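Local structure of CDP-4-keto-6-deoxy-D-glucose-3-dehydrase (Yersinia pseudotuberculosis, 3BB8) at residues 66-74 / 300-310; 310-321 / 340-348. The protein probably removes the C-3 hydroxyl of CDP-4-keto-6-deoxy-D-glucose using a vitamin B6 cofactor, in the making of lipopolysaccharide sugars. The protein carries 1 engineered substitution. All blocks are in the same frame, centred on the assembly; numbering follows the deposited sequence.

Interaction 1 (66-74 / 300-310); sequences AFEKKLGEY and LAQLERIEEFV
The K70 ammonium lies against the start of segment 300-310 without a hydrogen bond to it. K70 NZ is 3.8 Å from L300 CD1 and also touches E304 CG. The nearest acid oxygen to K70 NZ across the contact, E304 OE2, is 4.9 Å away, so any attraction is longer-range. The K70 chain bends at chi3 (-68°), and its methylene groups run past L303 in the opposite direction. The rest is mostly carbon packing, with no hydrogen bond across it.

L303 is its centre. L303 CD1 sits 3.5 Å from F67 CD2 and also touches K70 CB, while L303 CD2 turns toward L71 CD1. The F67 and L303 side chains cross at about a right angle, and the F67 ring has its edge toward L300 N. A66 CB packs on L300 CD2 at the outer side. F67 also meets F216 with the rings nearly perpendicular.

Further along, Y74 reaches across with CG anti to its own backbone N (chi1 178°). I306 approaches its ring obliquely, with I306 CG2 3.5 Å from Y74 CE2. E307 CG lies at the ring edge. The Y74 hydroxyl is bordered by carbon: Y74 OH is 3.4 Å from V310 CG2 and 3.5 Å from I306 CG1.

The axes of the two short helical segments approach to 9.7 Å and run in nearly the same direction, at 16°. The contact thus lays helix 62-75, which also packs on strand 79-83, beside the long helix 293-323. The F67 side chain is about 12 Å from the bound pyridoxal phosphate. This is helix-helix packing in the aspartate aminotransferase fold.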
loop_
_atom_site.group_PDB
_atom_site.type_symbol
_atom_site.label_atom_id
_atom_site.label_comp_id
_atom_site.label_asym_id
_atom_site.label_seq_id
_atom_site.Cartn_x
_atom_site.Cartn_y
_atom_site.Cartn_z
ATOM N N ALA A 66 14.320 -13.493 2.223
ATOM C CA ALA A 66 14.297 -14.526 3.254
ATOM C C ALA A 66 12.864 -14.796 3.725
ATOM O O ALA A 66 12.451 -15.950 3.866
ATOM C CB ALA A 66 15.171 -14.102 4.438
ATOM N N PHE A 67 12.107 -13.725 3.954
ATOM C CA PHE A 67 10.730 -13.859 4.409
ATOM C C PHE A 67 9.848 -14.578 3.405
ATOM O O PHE A 67 9.153 -15.528 3.760
ATOM C CB PHE A 67 10.114 -12.488 4.731
ATOM C CG PHE A 67 8.680 -12.570 5.192
ATOM C CD1 PHE A 67 7.633 -12.549 4.269
ATOM C CD2 PHE A 67 8.380 -12.771 6.538
ATOM C CE1 PHE A 67 6.311 -12.735 4.676
ATOM C CE2 PHE A 67 7.059 -12.959 6.955
ATOM C CZ PHE A 67 6.024 -12.942 6.020
ATOM N N GLU A 68 9.878 -14.138 2.150
ATOM C CA GLU A 68 9.034 -14.762 1.136
ATOM C C GLU A 68 9.386 -16.226 0.981
ATOM O O GLU A 68 8.521 -17.063 0.689
ATOM C CB GLU A 68 9.170 -14.042 -0.209
ATOM C CG GLU A 68 8.725 -12.583 -0.173
ATOM C CD GLU A 68 8.833 -11.896 -1.529
ATOM O OE1 GLU A 68 9.818 -12.153 -2.258
ATOM O OE2 GLU A 68 7.940 -11.086 -1.857
ATOM N N LYS A 69 10.664 -16.530 1.192
ATOM C CA LYS A 69 11.151 -17.897 1.081
ATOM C C LYS A 69 10.645 -18.756 2.230
ATOM O O LYS A 69 10.046 -19.803 2.008
ATOM C CB LYS A 69 12.682 -17.919 1.072
ATOM C CG LYS A 69 13.288 -19.307 0.887
ATOM C CD LYS A 69 14.796 -19.271 1.105
ATOM C CE LYS A 69 15.443 -20.630 0.871
ATOM N NZ LYS A 69 16.890 -20.586 1.219
ATOM N N LYS A 70 10.879 -18.312 3.459
ATOM C CA LYS A 70 10.444 -19.094 4.611
ATOM C C LYS A 70 8.925 -19.256 4.699
ATOM O O LYS A 70 8.440 -20.284 5.168
ATOM C CB LYS A 70 10.976 -18.490 5.917
ATOM C CG LYS A 70 10.939 -19.492 7.077
ATOM C CD LYS A 70 11.249 -18.862 8.435
ATOM C CE LYS A 70 12.694 -18.405 8.556
ATOM N NZ LYS A 70 12.949 -17.752 9.876
ATOM N N LEU A 71 8.173 -18.249 4.253
ATOM C CA LEU A 71 6.717 -18.342 4.300
ATOM C C LEU A 71 6.271 -19.359 3.265
ATOM O O LEU A 71 5.369 -20.160 3.515
ATOM C CB LEU A 71 6.056 -16.984 4.016
ATOM C CG LEU A 71 4.517 -16.994 4.053
ATOM C CD1 LEU A 71 4.040 -17.391 5.456
ATOM C CD2 LEU A 71 3.958 -15.622 3.665
ATOM N N GLY A 72 6.904 -19.321 2.096
ATOM C CA GLY A 72 6.559 -20.271 1.054
ATOM C C GLY A 72 6.784 -21.690 1.552
ATOM O O GLY A 72 6.036 -22.615 1.211
ATOM N N GLU A 73 7.821 -21.860 2.367
ATOM C CA GLU A 73 8.147 -23.167 2.929
ATOM C C GLU A 73 7.069 -23.556 3.938
ATOM O O GLU A 73 6.503 -24.648 3.862
ATOM C CB GLU A 73 9.530 -23.128 3.596
ATOM C CG GLU A 73 10.632 -22.675 2.635
ATOM C CD GLU A 73 12.004 -22.548 3.280
ATOM O OE1 GLU A 73 12.123 -21.895 4.341
ATOM O OE2 GLU A 73 12.972 -23.091 2.708
ATOM N N TYR A 74 6.770 -22.651 4.867
ATOM C CA TYR A 74 5.747 -22.911 5.875
ATOM C C TYR A 74 4.400 -23.228 5.235
ATOM O O TYR A 74 3.733 -24.186 5.616
ATOM C CB TYR A 74 5.604 -21.703 6.801
ATOM C CG TYR A 74 4.528 -21.853 7.852
ATOM C CD1 TYR A 74 3.186 -21.599 7.554
ATOM C CD2 TYR A 74 4.848 -22.256 9.149
ATOM C CE1 TYR A 74 2.191 -21.743 8.523
ATOM C CE2 TYR A 74 3.861 -22.405 10.127
ATOM C CZ TYR A 74 2.537 -22.146 9.808
ATOM O OH TYR A 74 1.570 -22.283 10.778
ATOM N N LEU A 300 10.196 -11.700 9.337
ATOM C CA LEU A 300 11.092 -12.860 9.325
ATOM C C LEU A 300 11.272 -13.422 10.732
ATOM O O LEU A 300 11.137 -14.625 10.939
ATOM C CB LEU A 300 12.453 -12.495 8.723
ATOM C CG LEU A 300 13.423 -13.668 8.536
ATOM C CD1 LEU A 300 12.808 -14.739 7.646
ATOM C CD2 LEU A 300 14.709 -13.151 7.933
ATOM N N ALA A 301 11.564 -12.549 11.692
ATOM C CA ALA A 301 11.724 -12.971 13.085
ATOM C C ALA A 301 10.454 -13.696 13.540
ATOM O O ALA A 301 10.515 -14.808 14.074
ATOM C CB ALA A 301 11.981 -11.751 13.985
ATOM N N GLN A 302 9.309 -13.056 13.311
ATOM C CA GLN A 302 8.008 -13.610 13.674
ATOM C C GLN A 302 7.821 -15.026 13.129
ATOM O O GLN A 302 7.226 -15.879 13.785
ATOM C CB GLN A 302 6.876 -12.719 13.129
ATOM C CG GLN A 302 6.711 -11.352 13.788
ATOM C CD GLN A 302 5.988 -11.417 15.129
ATOM O OE1 GLN A 302 6.592 -11.698 16.166
ATOM N NE2 GLN A 302 4.685 -11.164 15.108
ATOM N N LEU A 303 8.321 -15.277 11.925
ATOM C CA LEU A 303 8.177 -16.594 11.313
ATOM C C LEU A 303 8.745 -17.736 12.155
ATOM O O LEU A 303 8.342 -18.889 12.006
ATOM C CB LEU A 303 8.820 -16.614 9.924
ATOM C CG LEU A 303 7.930 -16.149 8.767
ATOM C CD1 LEU A 303 8.724 -16.176 7.466
ATOM C CD2 LEU A 303 6.715 -17.061 8.655
ATOM N N GLU A 304 9.686 -17.427 13.034
ATOM C CA GLU A 304 10.250 -18.475 13.864
ATOM C C GLU A 304 9.201 -18.938 14.878
ATOM O O GLU A 304 9.049 -20.135 15.137
ATOM C CB GLU A 304 11.494 -17.960 14.595
ATOM C CG GLU A 304 12.624 -17.506 13.671
ATOM C CD GLU A 304 13.835 -16.984 14.434
ATOM O OE1 GLU A 304 14.390 -17.741 15.262
ATOM O OE2 GLU A 304 14.235 -15.820 14.206
ATOM N N ARG A 305 8.455 -17.975 15.414
ATOM C CA ARG A 305 7.442 -18.230 16.435
ATOM C C ARG A 305 6.062 -18.656 15.932
ATOM O O ARG A 305 5.175 -18.921 16.736
ATOM C CB ARG A 305 7.309 -16.975 17.307
ATOM C CG ARG A 305 8.668 -16.352 17.596
ATOM C CD ARG A 305 8.611 -14.960 18.204
ATOM N NE ARG A 305 8.382 -14.984 19.644
ATOM C CZ ARG A 305 8.823 -14.049 20.484
ATOM N NH1 ARG A 305 9.524 -13.015 20.028
ATOM N NH2 ARG A 305 8.552 -14.141 21.780
ATOM N N ILE A 306 5.879 -18.749 14.619
ATOM C CA ILE A 306 4.572 -19.110 14.082
ATOM C C ILE A 306 4.038 -20.469 14.537
ATOM O O ILE A 306 2.858 -20.593 14.873
ATOM C CB ILE A 306 4.563 -19.057 12.534
ATOM C CG1 ILE A 306 3.165 -19.389 12.004
ATOM C CG2 ILE A 306 5.575 -20.031 11.969
ATOM C CD1 ILE A 306 2.094 -18.412 12.438
ATOM N N GLU A 307 4.890 -21.491 14.548
ATOM C CA GLU A 307 4.440 -22.819 14.962
ATOM C C GLU A 307 4.016 -22.802 16.424
ATOM O O GLU A 307 3.035 -23.433 16.804
ATOM C CB GLU A 307 5.542 -23.851 14.725
ATOM C CG GLU A 307 5.799 -24.098 13.244
ATOM C CD GLU A 307 6.827 -25.182 12.988
ATOM O OE1 GLU A 307 8.010 -24.980 13.341
ATOM O OE2 GLU A 307 6.447 -26.240 12.434
ATOM N N GLU A 308 4.761 -22.062 17.233
ATOM C CA GLU A 308 4.464 -21.917 18.646
ATOM C C GLU A 308 3.084 -21.252 18.755
ATOM O O GLU A 308 2.168 -21.769 19.404
ATOM C CB GLU A 308 5.521 -21.024 19.295
ATOM C CG GLU A 308 5.330 -20.795 20.780
ATOM C CD GLU A 308 5.772 -19.406 21.208
ATOM O OE1 GLU A 308 6.843 -18.950 20.745
ATOM O OE2 GLU A 308 5.050 -18.772 22.014
ATOM N N PHE A 309 2.955 -20.100 18.101
ATOM C CA PHE A 309 1.714 -19.335 18.094
ATOM C C PHE A 309 0.495 -20.159 17.700
ATOM O O PHE A 309 -0.517 -20.136 18.392
ATOM C CB PHE A 309 1.837 -18.138 17.151
ATOM C CG PHE A 309 2.765 -17.064 17.644
ATOM C CD1 PHE A 309 3.145 -17.008 18.977
ATOM C CD2 PHE A 309 3.215 -16.077 16.781
ATOM C CE1 PHE A 309 3.962 -15.974 19.449
ATOM C CE2 PHE A 309 4.027 -15.041 17.238
ATOM C CZ PHE A 309 4.403 -14.986 18.578
ATOM N N VAL A 310 0.589 -20.879 16.587
ATOM C CA VAL A 310 -0.522 -21.701 16.114
ATOM C C VAL A 310 -0.934 -22.742 17.153
ATOM O O VAL A 310 -2.123 -22.970 17.384
ATOM C CB VAL A 310 -0.157 -22.424 14.804
ATOM C CG1 VAL A 310 -1.314 -23.298 14.342
ATOM C CG2 VAL A 310 0.196 -21.400 13.734
#

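Interaction 2 (310-321 / 340-348); sequences VEKRKANFKYLK and SDPSWFGFP
This is a buried helix-on-loop contact in the aspartate aminotransferase fold, built round an aromatic cluster. Helix 293-323 packs on the connection between strands 340-341 and 347-351.

F317 and W344 form a face-to-face stack. The phenyl ring lies over the indole five-membered ring, with centroids 3.5 Å apart and planes at 1°. P342 CB lies over the opposite indole face, toward the rim, so W344 has a neighbour on each side. F347 completes the cluster. It meets F317 obliquely, with planes at 57°, and takes L320 CD2 over its face in a CH-pi contact.

R313, extended from CG to NE, passes W344 O and donates two hydrogen bonds from one nitrogen. R313 NH1 donates to W344 O at 3.0 Å, on a lone pair in the carbonyl plane. It donates also to F345 O, from above that carbonyl's plane and with a more bent N-H...O angle (138°). F345, whose CB points away from the helix, has its side chain about 3 Å from that of D194, a cofactor-binding residue.

At the more open edge, K314 is extended beyond CG and forms a salt bridge with D341. K314 NZ meets D341 OD2 at 2.7 Å, from above the carboxylate plane.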
loop_
_atom_site.group_PDB
_atom_site.type_symbol
_atom_site.label_atom_id
_atom_site.label_comp_id
_atom_site.label_asym_id
_atom_site.label_seq_id
_atom_site.Cartn_x
_atom_site.Cartn_y
_atom_site.Cartn_z
ATOM N N VAL A 310 0.589 -20.879 16.587
ATOM C CA VAL A 310 -0.522 -21.701 16.114
ATOM C C VAL A 310 -0.934 -22.742 17.153
ATOM O O VAL A 310 -2.123 -22.970 17.384
ATOM C CB VAL A 310 -0.157 -22.424 14.804
ATOM C CG1 VAL A 310 -1.314 -23.298 14.342
ATOM C CG2 VAL A 310 0.196 -21.400 13.734
ATOM N N GLU A 311 0.059 -23.373 17.768
ATOM C CA GLU A 311 -0.174 -24.385 18.789
ATOM C C GLU A 311 -0.837 -23.751 20.010
ATOM O O GLU A 311 -1.777 -24.306 20.576
ATOM C CB GLU A 311 1.161 -25.031 19.182
ATOM C CG GLU A 311 1.123 -25.883 20.446
ATOM C CD GLU A 311 2.487 -26.487 20.789
ATOM O OE1 GLU A 311 3.484 -25.727 20.851
ATOM O OE2 GLU A 311 2.560 -27.721 21.000
ATOM N N LYS A 312 -0.342 -22.584 20.403
ATOM C CA LYS A 312 -0.871 -21.861 21.553
ATOM C C LYS A 312 -2.318 -21.401 21.338
ATOM O O LYS A 312 -3.139 -21.473 22.250
ATOM C CB LYS A 312 0.021 -20.654 21.856
ATOM C CG LYS A 312 -0.393 -19.849 23.076
ATOM C CD LYS A 312 -0.400 -20.703 24.334
ATOM C CE LYS A 312 -0.784 -19.877 25.555
ATOM N NZ LYS A 312 -0.945 -20.717 26.782
ATOM N N ARG A 313 -2.631 -20.927 20.136
ATOM C CA ARG A 313 -3.985 -20.475 19.844
ATOM C C ARG A 313 -4.956 -21.642 19.942
ATOM O O ARG A 313 -6.065 -21.490 20.449
ATOM C CB ARG A 313 -4.056 -19.837 18.447
ATOM C CG ARG A 313 -3.392 -18.466 18.383
ATOM C CD ARG A 313 -3.179 -17.986 16.954
ATOM N NE ARG A 313 -2.756 -16.590 16.947
ATOM C CZ ARG A 313 -3.580 -15.553 17.083
ATOM N NH1 ARG A 313 -4.888 -15.750 17.226
ATOM N NH2 ARG A 313 -3.092 -14.318 17.105
ATOM N N LYS A 314 -4.542 -22.807 19.459
ATOM C CA LYS A 314 -5.409 -23.977 19.526
ATOM C C LYS A 314 -5.636 -24.367 20.989
ATOM O O LYS A 314 -6.741 -24.748 21.376
ATOM C CB LYS A 314 -4.780 -25.148 18.774
ATOM C CG LYS A 314 -4.691 -24.944 17.278
ATOM C CD LYS A 314 -4.069 -26.158 16.613
ATOM C CE LYS A 314 -3.993 -25.989 15.113
ATOM N NZ LYS A 314 -3.242 -27.103 14.480
ATOM N N ALA A 315 -4.580 -24.255 21.790
ATOM C CA ALA A 315 -4.629 -24.589 23.208
ATOM C C ALA A 315 -5.622 -23.692 23.937
ATOM O O ALA A 315 -6.572 -24.173 24.557
ATOM C CB ALA A 315 -3.236 -24.440 23.825
ATOM N N ASN A 316 -5.394 -22.385 23.860
ATOM C CA ASN A 316 -6.265 -21.412 24.501
ATOM C C ASN A 316 -7.720 -21.596 24.080
ATOM O O ASN A 316 -8.629 -21.395 24.879
ATOM C CB ASN A 316 -5.801 -19.994 24.170
ATOM C CG ASN A 316 -4.511 -19.628 24.875
ATOM O OD1 ASN A 316 -4.012 -18.509 24.744
ATOM N ND2 ASN A 316 -3.965 -20.571 25.633
ATOM N N PHE A 317 -7.938 -21.981 22.828
ATOM C CA PHE A 317 -9.295 -22.195 22.338
ATOM C C PHE A 317 -9.964 -23.361 23.065
ATOM O O PHE A 317 -11.081 -23.234 23.568
ATOM C CB PHE A 317 -9.288 -22.498 20.843
ATOM C CG PHE A 317 -10.646 -22.820 20.285
ATOM C CD1 PHE A 317 -11.474 -21.812 19.805
ATOM C CD2 PHE A 317 -11.098 -24.137 20.231
ATOM C CE1 PHE A 317 -12.724 -22.107 19.280
ATOM C CE2 PHE A 317 -12.353 -24.439 19.705
ATOM C CZ PHE A 317 -13.166 -23.419 19.227
ATOM N N LYS A 318 -9.276 -24.502 23.092
ATOM C CA LYS A 318 -9.796 -25.703 23.732
ATOM C C LYS A 318 -10.080 -25.427 25.206
ATOM O O LYS A 318 -11.152 -25.744 25.713
ATOM C CB LYS A 318 -8.784 -26.840 23.595
ATOM C CG LYS A 318 -9.336 -28.213 23.936
ATOM C CD LYS A 318 -8.343 -29.298 23.558
ATOM C CE LYS A 318 -8.970 -30.682 23.621
ATOM N NZ LYS A 318 -8.027 -31.729 23.124
ATOM N N TYR A 319 -9.111 -24.819 25.876
ATOM C CA TYR A 319 -9.229 -24.487 27.285
ATOM C C TYR A 319 -10.455 -23.599 27.519
ATOM O O TYR A 319 -11.419 -24.007 28.165
ATOM C CB TYR A 319 -7.961 -23.763 27.742
ATOM C CG TYR A 319 -7.892 -23.490 29.225
ATOM C CD1 TYR A 319 -7.730 -24.533 30.142
ATOM C CD2 TYR A 319 -7.966 -22.189 29.716
ATOM C CE1 TYR A 319 -7.638 -24.281 31.514
ATOM C CE2 TYR A 319 -7.877 -21.928 31.082
ATOM C CZ TYR A 319 -7.712 -22.977 31.976
ATOM O OH TYR A 319 -7.612 -22.717 33.326
ATOM N N LEU A 320 -10.409 -22.386 26.978
ATOM C CA LEU A 320 -11.495 -21.423 27.122
ATOM C C LEU A 320 -12.875 -22.002 26.833
ATOM O O LEU A 320 -13.809 -21.785 27.603
ATOM C CB LEU A 320 -11.250 -20.221 26.209
ATOM C CG LEU A 320 -12.214 -19.044 26.353
ATOM C CD1 LEU A 320 -12.183 -18.517 27.794
ATOM C CD2 LEU A 320 -11.817 -17.951 25.369
ATOM N N LYS A 321 -13.008 -22.733 25.728
ATOM C CA LYS A 321 -14.297 -23.312 25.366
ATOM C C LYS A 321 -14.769 -24.357 26.374
ATOM O O LYS A 321 -15.964 -24.471 26.651
ATOM C CB LYS A 321 -14.242 -23.956 23.978
ATOM C CG LYS A 321 -15.596 -24.492 23.533
ATOM C CD LYS A 321 -15.519 -25.310 22.265
ATOM C CE LYS A 321 -16.878 -25.884 21.913
ATOM N NZ LYS A 321 -16.818 -26.785 20.742
ATOM N N SER A 340 -11.314 -30.184 9.895
ATOM C CA SER A 340 -10.400 -29.054 9.800
ATOM C C SER A 340 -9.711 -28.837 11.134
ATOM O O SER A 340 -10.244 -29.195 12.179
ATOM C CB SER A 340 -11.157 -27.783 9.403
ATOM O OG SER A 340 -11.830 -27.218 10.511
ATOM N N ASP A 341 -8.519 -28.257 11.094
ATOM C CA ASP A 341 -7.767 -27.978 12.309
ATOM C C ASP A 341 -7.518 -26.465 12.309
ATOM O O ASP A 341 -6.421 -25.993 12.014
ATOM C CB ASP A 341 -6.448 -28.764 12.300
ATOM C CG ASP A 341 -5.725 -28.727 13.639
ATOM O OD1 ASP A 341 -6.282 -28.177 14.617
ATOM O OD2 ASP A 341 -4.593 -29.257 13.713
ATOM N N PRO A 342 -8.559 -25.709 12.645
ATOM C CA PRO A 342 -8.508 -24.247 12.554
ATOM C C PRO A 342 -7.453 -23.657 13.484
ATOM O O PRO A 342 -7.467 -23.932 14.684
ATOM C CB PRO A 342 -9.906 -23.825 13.010
ATOM C CG PRO A 342 -10.345 -24.918 13.918
ATOM C CD PRO A 342 -9.761 -26.181 13.353
ATOM N N SER A 343 -6.551 -22.855 12.930
ATOM C CA SER A 343 -5.697 -21.990 13.734
ATOM C C SER A 343 -6.442 -20.733 14.173
ATOM O O SER A 343 -6.356 -19.690 13.525
ATOM C CB SER A 343 -4.436 -21.608 12.957
ATOM O OG SER A 343 -3.590 -20.777 13.734
ATOM N N TRP A 344 -7.174 -20.840 15.277
ATOM C CA TRP A 344 -8.039 -19.758 15.731
ATOM C C TRP A 344 -7.394 -18.387 15.828
ATOM O O TRP A 344 -6.298 -18.226 16.371
ATOM C CB TRP A 344 -8.703 -20.121 17.069
ATOM C CG TRP A 344 -9.571 -21.338 16.963
ATOM C CD1 TRP A 344 -9.231 -22.618 17.292
ATOM C CD2 TRP A 344 -10.883 -21.406 16.390
ATOM N NE1 TRP A 344 -10.249 -23.483 16.955
ATOM C CE2 TRP A 344 -11.273 -22.765 16.397
ATOM C CE3 TRP A 344 -11.763 -20.453 15.867
ATOM C CZ2 TRP A 344 -12.511 -23.196 15.898
ATOM C CZ3 TRP A 344 -12.998 -20.882 15.369
ATOM C CH2 TRP A 344 -13.357 -22.243 15.389
ATOM N N PHE A 345 -8.106 -17.407 15.271
ATOM C CA PHE A 345 -7.690 -16.009 15.261
ATOM C C PHE A 345 -8.286 -15.359 16.498
ATOM O O PHE A 345 -7.647 -14.543 17.170
ATOM C CB PHE A 345 -8.218 -15.326 13.989
ATOM C CG PHE A 345 -7.984 -13.838 13.944
ATOM C CD1 PHE A 345 -8.931 -12.953 14.444
ATOM C CD2 PHE A 345 -6.817 -13.320 13.391
ATOM C CE1 PHE A 345 -8.722 -11.574 14.394
ATOM C CE2 PHE A 345 -6.598 -11.943 13.338
ATOM C CZ PHE A 345 -7.554 -11.071 13.840
ATOM N N GLY A 346 -9.527 -15.739 16.780
ATOM C CA GLY A 346 -10.242 -15.227 17.934
ATOM C C GLY A 346 -11.270 -16.254 18.362
ATOM O O GLY A 346 -11.416 -17.292 17.712
ATOM N N PHE A 347 -11.991 -15.964 19.440
ATOM C CA PHE A 347 -13.012 -16.874 19.975
ATOM C C PHE A 347 -14.410 -16.277 19.765
ATOM O O PHE A 347 -14.842 -15.427 20.538
ATOM C CB PHE A 347 -12.757 -17.080 21.469
ATOM C CG PHE A 347 -13.497 -18.243 22.064
ATOM C CD1 PHE A 347 -13.019 -19.542 21.907
ATOM C CD2 PHE A 347 -14.659 -18.037 22.802
ATOM C CE1 PHE A 347 -13.682 -20.625 22.482
ATOM C CE2 PHE A 347 -15.335 -19.108 23.384
ATOM C CZ PHE A 347 -14.847 -20.406 23.227
ATOM N N PRO A 348 -15.129 -16.714 18.718
ATOM C CA PRO A 348 -16.477 -16.212 18.414
ATOM C C PRO A 348 -17.607 -16.802 19.275
ATOM O O PRO A 348 -17.735 -18.021 19.417
ATOM C CB PRO A 348 -16.642 -16.560 16.940
ATOM C CG PRO A 348 -15.941 -17.893 16.856
ATOM C CD PRO A 348 -14.675 -17.652 17.673
#

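Overall arrangement
Both contacts use helix 293-323, one after the other along its length, with centres about 19 Å apart. V310 belongs to both. Interaction 1 joins the helix to helix 62-75 and is only partly buried, with charged residues at its margin. Interaction 2 joins the next turns to a loop and two short strands, and is buried. Their chemistry follows this difference. In interaction 1 two helices meet through aliphatic and aromatic side chains, with no hydrogen bond between them. In interaction 2 the loop gives carbonyl groups to an arginine and the stacking W344, and D341 of the short strand gives the salt bridge. Interaction 2 also comes nearer the cofactor.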